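Local coordinates for protein endo-beta-1,2-glucanase (PDB 6IMV) that hydrolyses internal beta-1,2-glucosidic linkages of beta-1,2-glucan as an endo-acting fungal glycoside hydrolase, at residues 169-180 / 191-202. Residues are numbered along the deposited sequence; the frame is centred on the assembly and turned at random.
Sequences LLWAVYAFIQAA and LAKKWQTWMDYT. With NAG (2-acetamido-2-deoxy-beta-D-glucopyranose), chain F.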
loop_
_atom_site.group_PDB
_atom_site.type_symbol
_atom_site.label_atom_id
_atom_site.label_comp_id
_atom_site.label_asym_id
_atom_site.label_seq_id
_atom_site.Cartn_x
_atom_site.Cartn_y
_atom_site.Cartn_z
ATOM N N LEU A 169 -8.587 -3.073 -0.094
ATOM C CA LEU A 169 -8.972 -3.983 -1.166
ATOM C C LEU A 169 -10.225 -3.476 -1.893
ATOM O O LEU A 169 -10.307 -3.546 -3.124
ATOM C CB LEU A 169 -9.205 -5.379 -0.583
ATOM C CG LEU A 169 -9.718 -6.440 -1.560
ATOM C CD1 LEU A 169 -8.840 -6.551 -2.796
ATOM C CD2 LEU A 169 -9.825 -7.783 -0.864
ATOM N N LEU A 170 -11.211 -2.987 -1.138
ATOM C CA LEU A 170 -12.517 -2.677 -1.707
ATOM C C LEU A 170 -12.418 -1.542 -2.735
ATOM O O LEU A 170 -12.998 -1.647 -3.827
ATOM C CB LEU A 170 -13.498 -2.358 -0.580
ATOM C CG LEU A 170 -13.969 -3.587 0.188
ATOM C CD1 LEU A 170 -14.614 -3.194 1.507
ATOM C CD2 LEU A 170 -14.921 -4.411 -0.668
ATOM N N TRP A 171 -11.664 -0.485 -2.422
ATOM C CA TRP A 171 -11.512 0.636 -3.369
ATOM C C TRP A 171 -10.616 0.214 -4.542
ATOM O O TRP A 171 -10.762 0.739 -5.642
ATOM C CB TRP A 171 -11.024 1.910 -2.664
ATOM C CG TRP A 171 -12.072 2.503 -1.774
ATOM C CD1 TRP A 171 -12.103 2.461 -0.410
ATOM C CD2 TRP A 171 -13.272 3.193 -2.180
ATOM N NE1 TRP A 171 -13.228 3.082 0.056
ATOM C CE2 TRP A 171 -13.963 3.544 -1.004
ATOM C CE3 TRP A 171 -13.825 3.549 -3.414
ATOM C CZ2 TRP A 171 -15.172 4.234 -1.023
ATOM C CZ3 TRP A 171 -15.028 4.221 -3.442
ATOM C CH2 TRP A 171 -15.684 4.570 -2.259
ATOM N N ALA A 172 -9.710 -0.748 -4.325
ATOM C CA ALA A 172 -8.890 -1.264 -5.427
ATOM C C ALA A 172 -9.786 -2.013 -6.429
ATOM O O ALA A 172 -9.664 -1.837 -7.641
ATOM C CB ALA A 172 -7.774 -2.133 -4.906
ATOM N N VAL A 173 -10.702 -2.830 -5.905
ATOM C CA VAL A 173 -11.653 -3.591 -6.724
ATOM C C VAL A 173 -12.595 -2.623 -7.452
ATOM O O VAL A 173 -12.922 -2.835 -8.611
ATOM C CB VAL A 173 -12.410 -4.642 -5.889
ATOM C CG1 VAL A 173 -13.613 -5.212 -6.634
ATOM C CG2 VAL A 173 -11.482 -5.766 -5.448
ATOM N N TYR A 174 -13.023 -1.572 -6.749
ATOM C CA TYR A 174 -13.857 -0.492 -7.296
ATOM C C TYR A 174 -13.172 0.095 -8.542
ATOM O O TYR A 174 -13.797 0.209 -9.611
ATOM C CB TYR A 174 -14.097 0.534 -6.184
ATOM C CG TYR A 174 -15.152 1.587 -6.410
ATOM C CD1 TYR A 174 -16.457 1.393 -5.981
ATOM C CD2 TYR A 174 -14.826 2.824 -6.944
ATOM C CE1 TYR A 174 -17.419 2.382 -6.116
ATOM C CE2 TYR A 174 -15.777 3.825 -7.087
ATOM C CZ TYR A 174 -17.081 3.601 -6.680
ATOM O OH TYR A 174 -18.018 4.587 -6.816
ATOM N N ALA A 175 -11.876 0.409 -8.416
ATOM C CA ALA A 175 -11.045 0.902 -9.541
ATOM C C ALA A 175 -10.987 -0.121 -10.683
ATOM O O ALA A 175 -11.156 0.240 -11.857
ATOM C CB ALA A 175 -9.655 1.226 -9.064
ATOM N N PHE A 176 -10.700 -1.379 -10.335
ATOM C CA PHE A 176 -10.508 -2.428 -11.324
ATOM C C PHE A 176 -11.772 -2.582 -12.174
ATOM O O PHE A 176 -11.687 -2.747 -13.393
ATOM C CB PHE A 176 -10.156 -3.768 -10.676
ATOM C CG PHE A 176 -10.086 -4.891 -11.672
ATOM C CD1 PHE A 176 -8.933 -5.112 -12.407
ATOM C CD2 PHE A 176 -11.192 -5.695 -11.913
ATOM C CE1 PHE A 176 -8.881 -6.129 -13.349
ATOM C CE2 PHE A 176 -11.138 -6.710 -12.854
ATOM C CZ PHE A 176 -9.980 -6.932 -13.563
ATOM N N ILE A 177 -12.926 -2.568 -11.504
ATOM C CA ILE A 177 -14.223 -2.699 -12.163
ATOM C C ILE A 177 -14.363 -1.591 -13.206
ATOM O O ILE A 177 -14.733 -1.874 -14.348
ATOM C CB ILE A 177 -15.373 -2.680 -11.140
ATOM C CG1 ILE A 177 -15.444 -3.999 -10.371
ATOM C CG2 ILE A 177 -16.705 -2.332 -11.793
ATOM C CD1 ILE A 177 -16.175 -3.883 -9.054
ATOM N N GLN A 178 -14.067 -0.346 -12.800
ATOM C CA GLN A 178 -14.147 0.791 -13.689
ATOM C C GLN A 178 -13.181 0.603 -14.873
ATOM O O GLN A 178 -13.562 0.844 -16.023
ATOM C CB GLN A 178 -13.862 2.099 -12.956
ATOM C CG GLN A 178 -14.116 3.330 -13.804
ATOM C CD GLN A 178 -15.554 3.403 -14.266
ATOM O OE1 GLN A 178 -16.487 3.390 -13.471
ATOM N NE2 GLN A 178 -15.747 3.459 -15.571
ATOM N N ALA A 179 -11.941 0.194 -14.590
ATOM C CA ALA A 179 -10.924 0.020 -15.627
ATOM C C ALA A 179 -11.396 -1.010 -16.664
ATOM O O ALA A 179 -11.276 -0.791 -17.859
ATOM C CB ALA A 179 -9.612 -0.404 -15.011
ATOM N N ALA A 180 -11.922 -2.140 -16.177
ATOM C CA ALA A 180 -12.371 -3.237 -17.030
ATOM C C ALA A 180 -13.531 -2.776 -17.924
ATOM O O ALA A 180 -13.544 -3.067 -19.122
ATOM C CB ALA A 180 -12.766 -4.415 -16.187
ATOM N N LEU A 191 -16.294 -10.050 -16.543
ATOM C CA LEU A 191 -15.414 -10.227 -15.380
ATOM C C LEU A 191 -15.702 -9.134 -14.344
ATOM O O LEU A 191 -15.837 -9.431 -13.160
ATOM C CB LEU A 191 -13.946 -10.195 -15.823
ATOM C CG LEU A 191 -12.906 -10.312 -14.705
ATOM C CD1 LEU A 191 -13.096 -11.596 -13.897
ATOM C CD2 LEU A 191 -11.487 -10.245 -15.272
ATOM N N ALA A 192 -15.818 -7.885 -14.815
ATOM C CA ALA A 192 -16.037 -6.713 -13.966
ATOM C C ALA A 192 -17.342 -6.857 -13.181
ATOM O O ALA A 192 -17.398 -6.502 -12.007
ATOM C CB ALA A 192 -16.052 -5.455 -14.800
ATOM N N LYS A 193 -18.390 -7.356 -13.844
ATOM C CA LYS A 193 -19.725 -7.464 -13.241
ATOM C C LYS A 193 -19.730 -8.543 -12.151
ATOM O O LYS A 193 -20.422 -8.398 -11.154
ATOM C CB LYS A 193 -20.787 -7.720 -14.316
ATOM C CG LYS A 193 -21.176 -6.471 -15.096
ATOM C CD LYS A 193 -21.992 -6.766 -16.334
ATOM C CE LYS A 193 -22.425 -5.505 -17.052
ATOM N NZ LYS A 193 -23.502 -5.776 -18.034
ATOM N N LYS A 194 -18.939 -9.604 -12.334
ATOM C CA LYS A 194 -18.783 -10.637 -11.302
ATOM C C LYS A 194 -18.063 -10.047 -10.079
ATOM O O LYS A 194 -18.437 -10.325 -8.951
ATOM C CB LYS A 194 -18.032 -11.843 -11.866
ATOM C CG LYS A 194 -18.729 -12.572 -13.006
ATOM C CD LYS A 194 -17.840 -13.613 -13.644
ATOM C CE LYS A 194 -18.426 -14.190 -14.909
ATOM N NZ LYS A 194 -17.597 -15.316 -15.392
ATOM N N TRP A 195 -17.043 -9.210 -10.321
ATOM C CA TRP A 195 -16.344 -8.506 -9.250
ATOM C C TRP A 195 -17.282 -7.504 -8.569
ATOM O O TRP A 195 -17.208 -7.341 -7.341
ATOM C CB TRP A 195 -15.044 -7.851 -9.736
ATOM C CG TRP A 195 -13.880 -8.793 -9.670
ATOM C CD1 TRP A 195 -13.316 -9.468 -10.712
ATOM C CD2 TRP A 195 -13.191 -9.241 -8.488
ATOM N NE1 TRP A 195 -12.313 -10.285 -10.267
ATOM C CE2 TRP A 195 -12.207 -10.165 -8.908
ATOM C CE3 TRP A 195 -13.305 -8.958 -7.123
ATOM C CZ2 TRP A 195 -11.341 -10.795 -8.012
ATOM C CZ3 TRP A 195 -12.443 -9.577 -6.238
ATOM C CH2 TRP A 195 -11.474 -10.482 -6.678
ATOM N N GLN A 196 -18.168 -6.868 -9.346
ATOM C CA GLN A 196 -19.147 -5.919 -8.801
ATOM C C GLN A 196 -20.056 -6.658 -7.799
ATOM O O GLN A 196 -20.345 -6.145 -6.714
ATOM C CB GLN A 196 -19.925 -5.226 -9.931
ATOM C CG GLN A 196 -20.973 -4.218 -9.453
ATOM C CD GLN A 196 -20.420 -2.852 -9.107
ATOM O OE1 GLN A 196 -19.711 -2.217 -9.894
ATOM N NE2 GLN A 196 -20.774 -2.360 -7.924
ATOM N N THR A 197 -20.469 -7.880 -8.154
ATOM C CA THR A 197 -21.300 -8.726 -7.283
ATOM C C THR A 197 -20.570 -9.008 -5.962
ATOM O O THR A 197 -21.174 -8.912 -4.885
ATOM C CB THR A 197 -21.702 -10.014 -8.006
ATOM O OG1 THR A 197 -22.452 -9.577 -9.137
ATOM C CG2 THR A 197 -22.535 -10.956 -7.163
ATOM N N TRP A 198 -19.287 -9.391 -6.045
ATOM C CA TRP A 198 -18.491 -9.655 -4.845
ATOM C C TRP A 198 -18.442 -8.382 -3.985
ATOM O O TRP A 198 -18.725 -8.407 -2.798
ATOM C CB TRP A 198 -17.078 -10.168 -5.192
ATOM C CG TRP A 198 -16.213 -10.299 -3.976
ATOM C CD1 TRP A 198 -16.140 -11.369 -3.130
ATOM C CD2 TRP A 198 -15.358 -9.287 -3.414
ATOM N NE1 TRP A 198 -15.312 -11.085 -2.078
ATOM C CE2 TRP A 198 -14.808 -9.823 -2.233
ATOM C CE3 TRP A 198 -15.010 -7.979 -3.788
ATOM C CZ2 TRP A 198 -13.920 -9.104 -1.435
ATOM C CZ3 TRP A 198 -14.129 -7.272 -2.999
ATOM C CH2 TRP A 198 -13.601 -7.828 -1.835
ATOM N N MET A 199 -18.085 -7.262 -4.619
ATOM C CA MET A 199 -17.885 -5.991 -3.940
ATOM C C MET A 199 -19.195 -5.530 -3.296
ATOM O O MET A 199 -19.199 -5.028 -2.159
ATOM C CB MET A 199 -17.410 -4.936 -4.941
ATOM C CG MET A 199 -16.945 -3.662 -4.309
ATOM S SD MET A 199 -16.339 -2.492 -5.543
ATOM C CE MET A 199 -17.871 -2.045 -6.361
ATOM N N ASP A 200 -20.304 -5.708 -4.019
ATOM C CA ASP A 200 -21.621 -5.256 -3.563
ATOM C C ASP A 200 -22.052 -6.049 -2.324
ATOM O O ASP A 200 -22.734 -5.508 -1.450
ATOM C CB ASP A 200 -22.684 -5.351 -4.667
ATOM C CG ASP A 200 -22.572 -4.269 -5.730
ATOM O OD1 ASP A 200 -21.874 -3.273 -5.482
ATOM O OD2 ASP A 200 -23.182 -4.437 -6.806
ATOM N N TYR A 201 -21.654 -7.320 -2.238
ATOM C CA TYR A 201 -22.054 -8.149 -1.104
ATOM C C TYR A 201 -21.479 -7.578 0.204
ATOM O O TYR A 201 -22.166 -7.579 1.245
ATOM C CB TYR A 201 -21.663 -9.610 -1.331
ATOM C CG TYR A 201 -21.984 -10.491 -0.155
ATOM C CD1 TYR A 201 -23.297 -10.715 0.230
ATOM C CD2 TYR A 201 -20.976 -11.059 0.606
ATOM C CE1 TYR A 201 -23.606 -11.503 1.326
ATOM C CE2 TYR A 201 -21.266 -11.862 1.696
ATOM C CZ TYR A 201 -22.585 -12.079 2.058
ATOM O OH TYR A 201 -22.849 -12.852 3.145
ATOM N N THR A 202 -20.237 -7.075 0.165
ATOM C CA THR A 202 -19.603 -6.498 1.368
ATOM C C THR A 202 -20.394 -5.287 1.891
ATOM O O THR A 202 -20.354 -4.993 3.081
ATOM C CB THR A 202 -18.146 -6.074 1.132
ATOM O OG1 THR A 202 -18.107 -4.950 0.245
ATOM C CG2 THR A 202 -17.290 -7.206 0.612
HETATM C C1 NAG F . -21.222 -15.431 0.241
HETATM C C2 NAG F . -22.003 -15.067 -1.001
HETATM C C3 NAG F . -23.438 -14.738 -0.617
HETATM C C4 NAG F . -24.067 -15.873 0.177
HETATM C C5 NAG F . -23.155 -16.189 1.344
HETATM C C6 NAG F . -23.667 -17.316 2.238
HETATM C C7 NAG F . -21.047 -13.849 -2.895
HETATM C C8 NAG F . -20.410 -12.557 -3.308
HETATM N N2 NAG F . -21.372 -13.932 -1.622
HETATM O O3 NAG F . -24.170 -14.476 -1.801
HETATM O O4 NAG F . -25.356 -15.483 0.671
HETATM O O5 NAG F . -21.884 -16.544 0.814
HETATM O O6 NAG F . -23.170 -18.545 1.696
HETATM O O7 NAG F . -21.259 -14.733 -3.696
#
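The hydroxyl OG1 of T202 donates to the carbonyl O of M199 at 2.6 Å, and this OG1 also lies 3.4 Å from CD2 of L170; threonine suits this buried place because its own helix takes up the polar atom. The pair is an antiparallel helical hairpin, consistent with the (alpha/alpha)6 barrel of this family; the axes of 169-180 and 191-202 approach to 8.9 Å, their N-to-C directions 155° apart. Knobs-into-holes packing joins the two helices. M199 fills the hole formed by L170, V173, Y174 and I177: CG stands anti to the backbone N, and a bend at chi3 (70°) brings CE to 3.7 Å from Y174 CD1, with the sulfur at the ring edge, a Met-aromatic contact. In return, I177 enters among A192, W195, Q196 and M199, where the small A192 allows close backbone approach. Branched V173 spreads CG1 onto W195 and CG2 onto W198. W195 offers a face to the edge of F176, planes at 70°, while its NE1 is hydrogen-bonded to the carbonyl O of M120 on helix 112-133. Beside I177, NE2 of Q196 donates an N-H to OD1 of D200 and OE1 accepts from K454, so both amide ends have a hydrogen-bond partner; that OE1 lies 3.6 Å from I177 CG2.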